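Local coordinates for putative cytochrome P450 120 (Synechocystis sp., PDB 2VE3), which binds heme and retinoic acid, and probably works as a P450 monooxygenase that inserts one atom of molecular oxygen into its substrate, at residues A[89-94]-A[244-249]; A[103-108]-A[390-395]. One frame throughout, in Å; residues are numbered along the deposited sequence.

Contacts 1 and 2 lie side by side, their centres about 13 Å apart, on the same side of the chain's centre, and both reach the heme. Their segments alternate along the chain: 89-94, 103-108, 244-249, 390-395. Contact 1 ties the loop between helices 82-88 and 98-109 to the early part of the long helix 241-272. Contact 2 joins helix 98-109 to the cysteine loop leading into helix 394-411. Leu-93 bridges the two, packing on Arg-104 and Leu-392, while Gln-247 of contact 1 lies against Leu-108 of contact 2. Parts of the P450 fold far apart in sequence thus meet beside the heme, with Leu-93 and Arg-105 both close to one propionate.

Contact 1. Residues A[89-94]-A[244-249]; sequences GPNALA and LKDQIL. With HEM (protoporphyrin IX containing Fe), chain C.
Asp-246 OD2 is gripped from two directions by Asn-91: directly by its backbone N, 3.1 Å from OD2, and through a water that donates to OD2 and accepts from Asn-91 ND2. The backbone bond uses the anti lone pair of OD2. The other carboxylate oxygen, OD1, forms a salt bridge with Arg-200 on helix 192-215, so the carboxylate links that helix to the type I turn running from Gly-89 to Ala-92. Gly-89, with positive phi just after helix 82-88, brings its CA within 3.3 Å of Asp-246 OD2, a close pass that its lack of a side chain allows. One residue further along the helix, Gln-247 bends at its second torsion (chi2 -68°), which turns its amide back to the loop; OE1 accepts from Leu-93 N at 3.1 Å, the donor tilted 31° from the carbonyl plane. Its NE2 bonds to Glu-243 and Gln-96, fixing which way the amide is flipped. Thus placed, Leu-93 lays CD2 3.8 Å from HEM CBD, on a propionate arm. Loop against long helix, with Ala-94 touching retinoic acid, is the P450 B-C loop resting on the long distal helix beside the heme and the retinoic acid pocket.

Contact 2. Residues A[103-108]-A[390-395]; sequences SRRKIL and ECLGKE. With HEM (protoporphyrin IX containing Fe), chain C.
Arg-105 reaches from helix 98-109 to the backbone of the cysteine loop and grips Glu-390 O end-on with two nitrogens. NH1 lies 2.8 Å from Glu-390 O, and the oxygen sits 5° out of the guanidinium plane, at its edge. The NH2 bond to the same oxygen is modelled improbably short, so its exact length is doubtful. With CG anti to the backbone N (chi1 -175°) and a bend at chi2, the arm leaves the helix at a steep angle and carries the guanidinium to the propionate, where NH1 also makes a weak bond of 3.0 Å to HEM O1D.

The tight part of the contact is apolar and buried. Leu-392 starts out toward helix 98-109, and its CD2 meets Leu-108 CB at 3.7 Å, with CD1 close by on the same methylene. Leu-93 and Phe-112 add to the packing round Leu-392, while Leu-228 and Leu-251 pack on Leu-108. Gly-393 follows, its CA 3.7 Å from HEM C3C, where a CB would run into the porphyrin.

The Glu-390 side chain heads the other way, to the more open side. It is extended beyond CG, away from Arg-105, and OE2 pairs with Lys-394 NZ at 2.6 Å, the amine approaching from above the carboxylate plane.

Cys-391, between Glu-390 and Leu-392 in sequence, points away from helix 98-109, and its SG binds the heme iron at 2.6 Å, as expected of the axial cysteine ligand of a P450. A cation shared between a propionate and the carbonyl preceding this cysteine probably offsets some of the heme's negative charge while tying the ligand loop to the helix.

Contact 1. Residues A[89-94]-A[244-249]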
ATOM      1  N   GLY A  89       8.600  -0.213 -14.547  1.00 20.80           N
ATOM      2  CA  GLY A  89       8.554  -0.456 -15.979  1.00 21.04           C
ATOM      3  C   GLY A  89       7.562   0.443 -16.694  1.00 21.78           C
ATOM      4  O   GLY A  89       6.609   0.949 -16.070  1.00 21.55           O
ATOM      5  N   PRO A  90       7.757   0.641 -18.015  1.00 21.61           N
ATOM      6  CA  PRO A  90       6.856   1.502 -18.788  1.00 21.20           C
ATOM      7  C   PRO A  90       5.469   0.884 -19.031  1.00 20.96           C
ATOM      8  O   PRO A  90       4.535   1.585 -19.403  1.00 21.38           O
ATOM      9  CB  PRO A  90       7.606   1.695 -20.118  1.00 21.38           C
ATOM     10  CG  PRO A  90       8.414   0.460 -20.284  1.00 21.29           C
ATOM     11  CD  PRO A  90       8.828   0.065 -18.854  1.00 21.96           C
ATOM     12  N   ASN A  91       5.338  -0.412 -18.800  1.00 20.63           N
ATOM     13  CA  ASN A  91       4.111  -1.144 -19.105  1.00 20.09           C
ATOM     14  C   ASN A  91       3.287  -1.574 -17.889  1.00 19.47           C
ATOM     15  O   ASN A  91       2.566  -2.571 -17.934  1.00 18.76           O
ATOM     16  CB  ASN A  91       4.460  -2.331 -19.995  1.00 20.40           C
ATOM     17  CG  ASN A  91       5.037  -1.892 -21.328  1.00 21.30           C
ATOM     18  OD1 ASN A  91       4.425  -1.098 -22.041  1.00 23.24           O
ATOM     19  ND2 ASN A  91       6.217  -2.397 -21.667  1.00 21.90           N
ATOM     20  N   ALA A  92       3.403  -0.802 -16.805  1.00 18.98           N
ATOM     21  CA  ALA A  92       2.660  -1.051 -15.573  1.00 18.67           C
ATOM     22  C   ALA A  92       1.546   0.000 -15.418  1.00 18.10           C
ATOM     23  O   ALA A  92       1.679   1.122 -15.901  1.00 17.68           O
ATOM     24  CB  ALA A  92       3.592  -1.016 -14.381  1.00 19.14           C
ATOM     25  N   LEU A  93       0.454  -0.363 -14.762  1.00 16.80           N
ATOM     26  CA  LEU A  93      -0.651   0.584 -14.556  1.00 17.07           C
ATOM     27  C   LEU A  93      -0.187   1.862 -13.869  1.00 17.00           C
ATOM     28  O   LEU A  93      -0.531   2.974 -14.287  1.00 17.53           O
ATOM     29  CB  LEU A  93      -1.779  -0.061 -13.757  1.00 16.68           C
ATOM     30  CG  LEU A  93      -3.085   0.742 -13.631  1.00 17.74           C
ATOM     31  CD1 LEU A  93      -3.858   0.773 -14.933  1.00 14.90           C
ATOM     32  CD2 LEU A  93      -3.943   0.168 -12.493  1.00 16.30           C
ATOM     33  N   ALA A  94       0.630   1.701 -12.843  1.00 16.98           N
ATOM     34  CA  ALA A  94       1.210   2.838 -12.147  1.00 17.82           C
ATOM     35  C   ALA A  94       1.961   3.812 -13.078  1.00 18.00           C
ATOM     36  O   ALA A  94       2.123   4.966 -12.740  1.00 18.04           O
ATOM     37  CB  ALA A  94       2.114   2.348 -11.031  1.00 17.70           C
ATOM     38  N   LEU A 244       2.382  -7.942 -19.727  1.00 20.31           N
ATOM     39  CA  LEU A 244       1.972  -9.022 -18.818  1.00 20.01           C
ATOM     40  C   LEU A 244       2.901  -9.149 -17.613  1.00 20.21           C
ATOM     41  O   LEU A 244       2.446  -9.299 -16.478  1.00 19.92           O
ATOM     42  CB  LEU A 244       1.945 -10.358 -19.556  1.00 20.73           C
ATOM     43  CG  LEU A 244       0.819 -10.671 -20.552  1.00 21.12           C
ATOM     44  CD1 LEU A 244       1.108 -11.964 -21.342  1.00 19.90           C
ATOM     45  CD2 LEU A 244      -0.499 -10.770 -19.825  1.00 19.36           C
ATOM     46  N   LYS A 245       4.206  -9.102 -17.873  1.00 19.75           N
ATOM     47  CA  LYS A 245       5.202  -9.219 -16.822  1.00 19.88           C
ATOM     48  C   LYS A 245       5.250  -7.996 -15.895  1.00 19.55           C
ATOM     49  O   LYS A 245       5.370  -8.151 -14.689  1.00 19.45           O
ATOM     50  CB  LYS A 245       6.561  -9.514 -17.430  1.00 20.17           C
ATOM     51  CG  LYS A 245       6.542 -10.718 -18.373  1.00 19.98           C
ATOM     52  CD  LYS A 245       7.925 -11.220 -18.705  1.00 22.31           C
ATOM     53  CE  LYS A 245       8.794 -10.190 -19.362  1.00 22.91           C
ATOM     54  NZ  LYS A 245      10.114 -10.816 -19.653  1.00 24.62           N
ATOM     55  N   ASP A 246       5.167  -6.794 -16.468  1.00 19.83           N
ATOM     56  CA  ASP A 246       5.113  -5.546 -15.693  1.00 19.84           C
ATOM     57  C   ASP A 246       3.854  -5.469 -14.826  1.00 20.06           C
ATOM     58  O   ASP A 246       3.904  -4.976 -13.697  1.00 19.66           O
ATOM     59  CB  ASP A 246       5.184  -4.324 -16.613  1.00 19.39           C
ATOM     60  CG  ASP A 246       6.620  -3.866 -16.892  1.00 20.19           C
ATOM     61  OD1 ASP A 246       7.571  -4.568 -16.485  1.00 20.37           O
ATOM     62  OD2 ASP A 246       6.798  -2.792 -17.513  1.00 18.36           O
ATOM     63  N   GLN A 247       2.734  -5.962 -15.357  1.00 19.97           N
ATOM     64  CA  GLN A 247       1.458  -5.933 -14.632  1.00 19.44           C
ATOM     65  C   GLN A 247       1.414  -6.891 -13.424  1.00 19.71           C
ATOM     66  O   GLN A 247       0.919  -6.505 -12.368  1.00 18.48           O
ATOM     67  CB  GLN A 247       0.250  -6.144 -15.574  1.00 19.67           C
ATOM     68  CG  GLN A 247       0.053  -5.059 -16.676  1.00 18.60           C
ATOM     69  CD  GLN A 247      -0.345  -3.670 -16.153  1.00 20.03           C
ATOM     70  OE1 GLN A 247      -0.280  -3.384 -14.949  1.00 22.18           O
ATOM     71  NE2 GLN A 247      -0.763  -2.806 -17.062  1.00 18.45           N
ATOM     72  N   ILE A 248       1.919  -8.124 -13.568  1.00 19.64           N
ATOM     73  CA  ILE A 248       1.967  -9.033 -12.418  1.00 20.46           C
ATOM     74  C   ILE A 248       3.009  -8.611 -11.416  1.00 19.64           C
ATOM     75  O   ILE A 248       2.803  -8.769 -10.233  1.00 19.77           O
ATOM     76  CB  ILE A 248       2.199 -10.551 -12.742  1.00 20.50           C
ATOM     77  CG1 ILE A 248       3.037 -10.735 -14.008  1.00 21.14           C
ATOM     78  CG2 ILE A 248       0.868 -11.289 -12.752  1.00 22.06           C
ATOM     79  CD1 ILE A 248       3.403 -12.205 -14.335  1.00 21.08           C
ATOM     80  N   LEU A 249       4.138  -8.093 -11.887  1.00 19.52           N
ATOM     81  CA  LEU A 249       5.157  -7.614 -10.958  1.00 19.45           C
ATOM     82  C   LEU A 249       4.559  -6.535 -10.034  1.00 19.29           C
ATOM     83  O   LEU A 249       4.870  -6.508  -8.850  1.00 19.68           O
ATOM     84  CB  LEU A 249       6.377  -7.078 -11.710  1.00 19.39           C
ATOM     85  CG  LEU A 249       7.618  -6.602 -10.951  1.00 19.57           C
ATOM     86  CD1 LEU A 249       8.311  -7.753 -10.247  1.00 21.97           C
ATOM     87  CD2 LEU A 249       8.597  -5.916 -11.924  1.00 20.30           C
TER
HETATM   88  CHA HEM C1444      -2.993   2.669  -6.137  1.00 15.28           C
HETATM   89  CHB HEM C1444      -2.826   2.488  -1.282  1.00 15.04           C
HETATM   90  CHC HEM C1444      -3.127  -2.366  -1.432  1.00 14.33           C
HETATM   91  CHD HEM C1444      -2.732  -2.242  -6.238  1.00 15.48           C
HETATM   92  C1A HEM C1444      -2.938   3.072  -4.810  1.00 15.75           C
HETATM   93  C2A HEM C1444      -2.882   4.431  -4.301  1.00 16.53           C
HETATM   94  C3A HEM C1444      -2.854   4.368  -2.955  1.00 15.64           C
HETATM   95  C4A HEM C1444      -2.864   2.976  -2.577  1.00 14.57           C
HETATM   96  CMA HEM C1444      -2.787   5.536  -1.953  1.00 12.91           C
HETATM   97  CAA HEM C1444      -2.915   5.711  -5.169  1.00 17.66           C
HETATM   98  CBA HEM C1444      -1.521   6.225  -5.520  1.00 22.28           C
HETATM   99  CGA HEM C1444      -1.695   7.362  -6.504  1.00 23.09           C
HETATM  100  O1A HEM C1444      -2.309   8.395  -6.104  1.00 24.72           O
HETATM  101  O2A HEM C1444      -1.223   7.239  -7.673  1.00 20.81           O
HETATM  102  C1B HEM C1444      -2.936   1.165  -0.899  1.00 12.51           C
HETATM  103  C2B HEM C1444      -3.079   0.664   0.461  1.00 12.92           C
HETATM  104  C3B HEM C1444      -3.171  -0.681   0.417  1.00 12.23           C
HETATM  105  C4B HEM C1444      -3.081  -1.065  -0.968  1.00 13.05           C
HETATM  106  CMB HEM C1444      -3.128   1.564   1.716  1.00 10.82           C
HETATM  107  CAB HEM C1444      -3.314  -1.708   1.587  1.00 15.23           C
HETATM  108  CBB HEM C1444      -4.022  -1.466   2.702  1.00 16.01           C
HETATM  109  C1C HEM C1444      -3.098  -2.775  -2.744  1.00 13.00           C
HETATM  110  C2C HEM C1444      -3.242  -4.134  -3.226  1.00 13.34           C
HETATM  111  C3C HEM C1444      -3.134  -4.109  -4.561  1.00 14.01           C
HETATM  112  C4C HEM C1444      -2.900  -2.719  -4.956  1.00 14.88           C
HETATM  113  CMC HEM C1444      -3.516  -5.374  -2.331  1.00 12.86           C
HETATM  114  CAC HEM C1444      -3.260  -5.310  -5.542  1.00 15.51           C
HETATM  115  CBC HEM C1444      -2.325  -6.256  -5.681  1.00 17.19           C
HETATM  116  C1D HEM C1444      -2.676  -0.924  -6.643  1.00 14.67           C
HETATM  117  C2D HEM C1444      -2.376  -0.506  -7.987  1.00 16.13           C
HETATM  118  C3D HEM C1444      -2.447   1.025  -7.966  1.00 14.38           C
HETATM  119  C4D HEM C1444      -2.814   1.378  -6.608  1.00 15.82           C
HETATM  120  CMD HEM C1444      -2.041  -1.425  -9.191  1.00 16.86           C
HETATM  121  CAD HEM C1444      -2.208   2.004  -9.139  1.00 15.12           C
HETATM  122  CBD HEM C1444      -3.563   2.544  -9.589  1.00 14.58           C
HETATM  123  CGD HEM C1444      -3.398   3.484 -10.759  1.00 17.76           C
HETATM  124  O1D HEM C1444      -4.437   3.801 -11.390  1.00 18.96           O
HETATM  125  O2D HEM C1444      -2.253   3.922 -11.080  1.00 19.97           O
HETATM  126  NA  HEM C1444      -2.925   2.219  -3.733  1.00 14.51           N
HETATM  127  NB  HEM C1444      -2.923   0.078  -1.746  1.00 13.52           N
HETATM  128  NC  HEM C1444      -2.879  -1.933  -3.821  1.00 14.17           N
HETATM  129  ND  HEM C1444      -2.943   0.204  -5.861  1.00 15.52           N
HETATM  130 FE   HEM C1444      -3.213   0.117  -3.770  1.00 15.89          FE
HETATM  131  O   HOH W   1       8.156  -3.491 -19.713  1.00 22.28           O

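Contact 2. Residues A[103-108]-A[390-395]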
ATOM      1  N   SER A 103      -8.037   1.828 -19.891  1.00 28.03           N
ATOM      2  CA  SER A 103      -8.230   0.460 -20.351  1.00 28.38           C
ATOM      3  C   SER A 103      -7.729  -0.601 -19.360  1.00 28.20           C
ATOM      4  O   SER A 103      -8.476  -1.507 -18.999  1.00 28.46           O
ATOM      5  CB  SER A 103      -7.583   0.284 -21.730  1.00 28.17           C
ATOM      6  OG  SER A 103      -7.588  -1.068 -22.116  1.00 29.29           O
ATOM      7  N   ARG A 104      -6.476  -0.493 -18.924  1.00 27.97           N
ATOM      8  CA  ARG A 104      -5.901  -1.495 -18.017  1.00 27.75           C
ATOM      9  C   ARG A 104      -6.564  -1.441 -16.634  1.00 27.66           C
ATOM     10  O   ARG A 104      -6.659  -2.434 -15.926  1.00 27.28           O
ATOM     11  CB  ARG A 104      -4.373  -1.365 -17.900  1.00 27.32           C
ATOM     12  CG  ARG A 104      -3.578  -1.311 -19.207  1.00 27.65           C
ATOM     13  CD  ARG A 104      -4.137  -2.165 -20.352  1.00 27.04           C
ATOM     14  NE  ARG A 104      -3.165  -2.302 -21.435  1.00 25.66           N
ATOM     15  CZ  ARG A 104      -3.397  -2.067 -22.726  1.00 25.49           C
ATOM     16  NH1 ARG A 104      -4.593  -1.676 -23.161  1.00 24.73           N
ATOM     17  NH2 ARG A 104      -2.415  -2.233 -23.592  1.00 24.57           N
ATOM     18  N   ARG A 105      -7.044  -0.265 -16.268  1.00 28.33           N
ATOM     19  CA  ARG A 105      -7.810  -0.109 -15.048  1.00 28.77           C
ATOM     20  C   ARG A 105      -9.060  -1.002 -15.056  1.00 29.23           C
ATOM     21  O   ARG A 105      -9.353  -1.689 -14.080  1.00 29.23           O
ATOM     22  CB  ARG A 105      -8.153   1.363 -14.865  1.00 28.58           C
ATOM     23  CG  ARG A 105      -8.836   1.649 -13.596  1.00 29.36           C
ATOM     24  CD  ARG A 105      -8.160   2.751 -12.837  1.00 28.09           C
ATOM     25  NE  ARG A 105      -8.879   2.883 -11.583  1.00 28.61           N
ATOM     26  CZ  ARG A 105      -8.341   2.881 -10.376  1.00 26.40           C
ATOM     27  NH1 ARG A 105      -7.021   2.808 -10.198  1.00 26.38           N
ATOM     28  NH2 ARG A 105      -9.149   2.991  -9.344  1.00 27.12           N
ATOM     29  N   LYS A 106      -9.777  -1.019 -16.168  1.00 29.79           N
ATOM     30  CA  LYS A 106     -10.981  -1.853 -16.286  1.00 31.10           C
ATOM     31  C   LYS A 106     -10.656  -3.352 -16.368  1.00 30.74           C
ATOM     32  O   LYS A 106     -11.400  -4.189 -15.844  1.00 30.45           O
ATOM     33  CB  LYS A 106     -11.832  -1.388 -17.476  1.00 31.01           C
ATOM     34  CG  LYS A 106     -12.238   0.079 -17.372  1.00 32.36           C
ATOM     35  CD  LYS A 106     -13.129   0.541 -18.511  1.00 33.04           C
ATOM     36  CE  LYS A 106     -13.883   1.823 -18.138  1.00 35.52           C
ATOM     37  NZ  LYS A 106     -15.016   1.567 -17.192  1.00 36.38           N
ATOM     38  N   ILE A 107      -9.543  -3.669 -17.029  1.00 30.74           N
ATOM     39  CA  ILE A 107      -9.018  -5.036 -17.146  1.00 30.73           C
ATOM     40  C   ILE A 107      -8.605  -5.625 -15.782  1.00 31.22           C
ATOM     41  O   ILE A 107      -9.013  -6.739 -15.412  1.00 30.57           O
ATOM     42  CB  ILE A 107      -7.808  -5.062 -18.122  1.00 30.77           C
ATOM     43  CG1 ILE A 107      -8.289  -4.884 -19.568  1.00 30.28           C
ATOM     44  CG2 ILE A 107      -6.980  -6.341 -17.954  1.00 30.39           C
ATOM     45  CD1 ILE A 107      -7.225  -4.479 -20.528  1.00 30.83           C
ATOM     46  N   LEU A 108      -7.802  -4.860 -15.044  1.00 31.91           N
ATOM     47  CA  LEU A 108      -7.269  -5.302 -13.756  1.00 32.78           C
ATOM     48  C   LEU A 108      -8.352  -5.427 -12.681  1.00 33.34           C
ATOM     49  O   LEU A 108      -8.313  -6.355 -11.881  1.00 33.31           O
ATOM     50  CB  LEU A 108      -6.077  -4.418 -13.318  1.00 32.58           C
ATOM     51  CG  LEU A 108      -4.757  -4.683 -14.073  1.00 32.31           C
ATOM     52  CD1 LEU A 108      -3.860  -3.454 -14.204  1.00 32.15           C
ATOM     53  CD2 LEU A 108      -3.979  -5.821 -13.446  1.00 32.57           C
ATOM     54  N   GLU A 390      -7.199   6.046  -7.632  1.00 19.24           N
ATOM     55  CA  GLU A 390      -7.594   5.372  -6.403  1.00 19.56           C
ATOM     56  C   GLU A 390      -7.237   3.886  -6.454  1.00 19.04           C
ATOM     57  O   GLU A 390      -7.531   3.202  -7.442  1.00 19.45           O
ATOM     58  CB  GLU A 390      -9.091   5.538  -6.158  1.00 18.95           C
ATOM     59  CG  GLU A 390      -9.518   5.129  -4.763  1.00 20.41           C
ATOM     60  CD  GLU A 390     -10.970   5.480  -4.438  1.00 21.52           C
ATOM     61  OE1 GLU A 390     -11.544   6.410  -5.045  1.00 23.01           O
ATOM     62  OE2 GLU A 390     -11.537   4.818  -3.550  1.00 23.96           O
ATOM     63  N   CYS A 391      -6.610   3.394  -5.392  1.00 18.30           N
ATOM     64  CA  CYS A 391      -6.204   1.993  -5.302  1.00 17.86           C
ATOM     65  C   CYS A 391      -7.218   1.062  -5.946  1.00 18.76           C
ATOM     66  O   CYS A 391      -8.432   1.130  -5.673  1.00 18.18           O
ATOM     67  CB  CYS A 391      -5.961   1.585  -3.850  1.00 17.05           C
ATOM     68  SG  CYS A 391      -5.746  -0.193  -3.592  1.00 15.62           S
ATOM     69  N   LEU A 392      -6.686   0.191  -6.799  1.00 19.43           N
ATOM     70  CA  LEU A 392      -7.461  -0.760  -7.557  1.00 20.61           C
ATOM     71  C   LEU A 392      -7.635  -2.050  -6.758  1.00 20.71           C
ATOM     72  O   LEU A 392      -8.559  -2.835  -6.997  1.00 21.48           O
ATOM     73  CB  LEU A 392      -6.674  -1.026  -8.835  1.00 21.58           C
ATOM     74  CG  LEU A 392      -7.162  -1.737 -10.075  1.00 22.34           C
ATOM     75  CD1 LEU A 392      -6.405  -1.148 -11.246  1.00 22.58           C
ATOM     76  CD2 LEU A 392      -6.875  -3.189  -9.965  1.00 24.86           C
ATOM     77  N   GLY A 393      -6.751  -2.263  -5.792  1.00 20.31           N
ATOM     78  CA  GLY A 393      -6.729  -3.508  -5.039  1.00 20.53           C
ATOM     79  C   GLY A 393      -7.259  -3.397  -3.629  1.00 20.35           C
ATOM     80  O   GLY A 393      -7.099  -4.313  -2.834  1.00 20.47           O
ATOM     81  N   LYS A 394      -7.941  -2.297  -3.333  1.00 20.96           N
ATOM     82  CA  LYS A 394      -8.383  -2.004  -1.958  1.00 21.45           C
ATOM     83  C   LYS A 394      -9.188  -3.115  -1.265  1.00 21.20           C
ATOM     84  O   LYS A 394      -9.048  -3.322  -0.069  1.00 21.80           O
ATOM     85  CB  LYS A 394      -9.082  -0.647  -1.874  1.00 21.28           C
ATOM     86  CG  LYS A 394     -10.455  -0.578  -2.457  1.00 22.48           C
ATOM     87  CD  LYS A 394     -10.944   0.871  -2.425  1.00 26.36           C
ATOM     88  CE  LYS A 394     -12.345   1.028  -3.036  1.00 27.16           C
ATOM     89  NZ  LYS A 394     -12.614   2.463  -3.333  1.00 28.21           N
ATOM     90  N   GLU A 395     -10.013  -3.836  -2.022  1.00 21.40           N
ATOM     91  CA  GLU A 395     -10.842  -4.907  -1.446  1.00 21.53           C
ATOM     92  C   GLU A 395     -10.088  -6.229  -1.259  1.00 20.36           C
ATOM     93  O   GLU A 395     -10.415  -7.000  -0.358  1.00 21.14           O
ATOM     94  CB  GLU A 395     -12.150  -5.103  -2.236  1.00 21.95           C
ATOM     95  CG  GLU A 395     -13.015  -3.844  -2.360  1.00 24.73           C
ATOM     96  CD  GLU A 395     -13.549  -3.330  -1.026  1.00 29.06           C
ATOM     97  OE1 GLU A 395     -13.974  -4.149  -0.180  1.00 32.66           O
ATOM     98  OE2 GLU A 395     -13.557  -2.099  -0.822  1.00 30.89           O
TER
HETATM   99  CHA HEM C1444      -2.993   2.669  -6.137  1.00 15.28           C
HETATM  100  CHB HEM C1444      -2.826   2.488  -1.282  1.00 15.04           C
HETATM  101  CHC HEM C1444      -3.127  -2.366  -1.432  1.00 14.33           C
HETATM  102  CHD HEM C1444      -2.732  -2.242  -6.238  1.00 15.48           C
HETATM  103  C1A HEM C1444      -2.938   3.072  -4.810  1.00 15.75           C
HETATM  104  C2A HEM C1444      -2.882   4.431  -4.301  1.00 16.53           C
HETATM  105  C3A HEM C1444      -2.854   4.368  -2.955  1.00 15.64           C
HETATM  106  C4A HEM C1444      -2.864   2.976  -2.577  1.00 14.57           C
HETATM  107  CMA HEM C1444      -2.787   5.536  -1.953  1.00 12.91           C
HETATM  108  CAA HEM C1444      -2.915   5.711  -5.169  1.00 17.66           C
HETATM  109  CBA HEM C1444      -1.521   6.225  -5.520  1.00 22.28           C
HETATM  110  CGA HEM C1444      -1.695   7.362  -6.504  1.00 23.09           C
HETATM  111  O1A HEM C1444      -2.309   8.395  -6.104  1.00 24.72           O
HETATM  112  O2A HEM C1444      -1.223   7.239  -7.673  1.00 20.81           O
HETATM  113  C1B HEM C1444      -2.936   1.165  -0.899  1.00 12.51           C
HETATM  114  C2B HEM C1444      -3.079   0.664   0.461  1.00 12.92           C
HETATM  115  C3B HEM C1444      -3.171  -0.681   0.417  1.00 12.23           C
HETATM  116  C4B HEM C1444      -3.081  -1.065  -0.968  1.00 13.05           C
HETATM  117  CMB HEM C1444      -3.128   1.564   1.716  1.00 10.82           C
HETATM  118  CAB HEM C1444      -3.314  -1.708   1.587  1.00 15.23           C
HETATM  119  CBB HEM C1444      -4.022  -1.466   2.702  1.00 16.01           C
HETATM  120  C1C HEM C1444      -3.098  -2.775  -2.744  1.00 13.00           C
HETATM  121  C2C HEM C1444      -3.242  -4.134  -3.226  1.00 13.34           C
HETATM  122  C3C HEM C1444      -3.134  -4.109  -4.561  1.00 14.01           C
HETATM  123  C4C HEM C1444      -2.900  -2.719  -4.956  1.00 14.88           C
HETATM  124  CMC HEM C1444      -3.516  -5.374  -2.331  1.00 12.86           C
HETATM  125  CAC HEM C1444      -3.260  -5.310  -5.542  1.00 15.51           C
HETATM  126  CBC HEM C1444      -2.325  -6.256  -5.681  1.00 17.19           C
HETATM  127  C1D HEM C1444      -2.676  -0.924  -6.643  1.00 14.67           C
HETATM  128  C2D HEM C1444      -2.376  -0.506  -7.987  1.00 16.13           C
HETATM  129  C3D HEM C1444      -2.447   1.025  -7.966  1.00 14.38           C
HETATM  130  C4D HEM C1444      -2.814   1.378  -6.608  1.00 15.82           C
HETATM  131  CMD HEM C1444      -2.041  -1.425  -9.191  1.00 16.86           C
HETATM  132  CAD HEM C1444      -2.208   2.004  -9.139  1.00 15.12           C
HETATM  133  CBD HEM C1444      -3.563   2.544  -9.589  1.00 14.58           C
HETATM  134  CGD HEM C1444      -3.398   3.484 -10.759  1.00 17.76           C
HETATM  135  O1D HEM C1444      -4.437   3.801 -11.390  1.00 18.96           O
HETATM  136  O2D HEM C1444      -2.253   3.922 -11.080  1.00 19.97           O
HETATM  137  NA  HEM C1444      -2.925   2.219  -3.733  1.00 14.51           N
HETATM  138  NB  HEM C1444      -2.923   0.078  -1.746  1.00 13.52           N
HETATM  139  NC  HEM C1444      -2.879  -1.933  -3.821  1.00 14.17           N
HETATM  140  ND  HEM C1444      -2.943   0.204  -5.861  1.00 15.52           N
HETATM  141 FE   HEM C1444      -3.213   0.117  -3.770  1.00 15.89          FE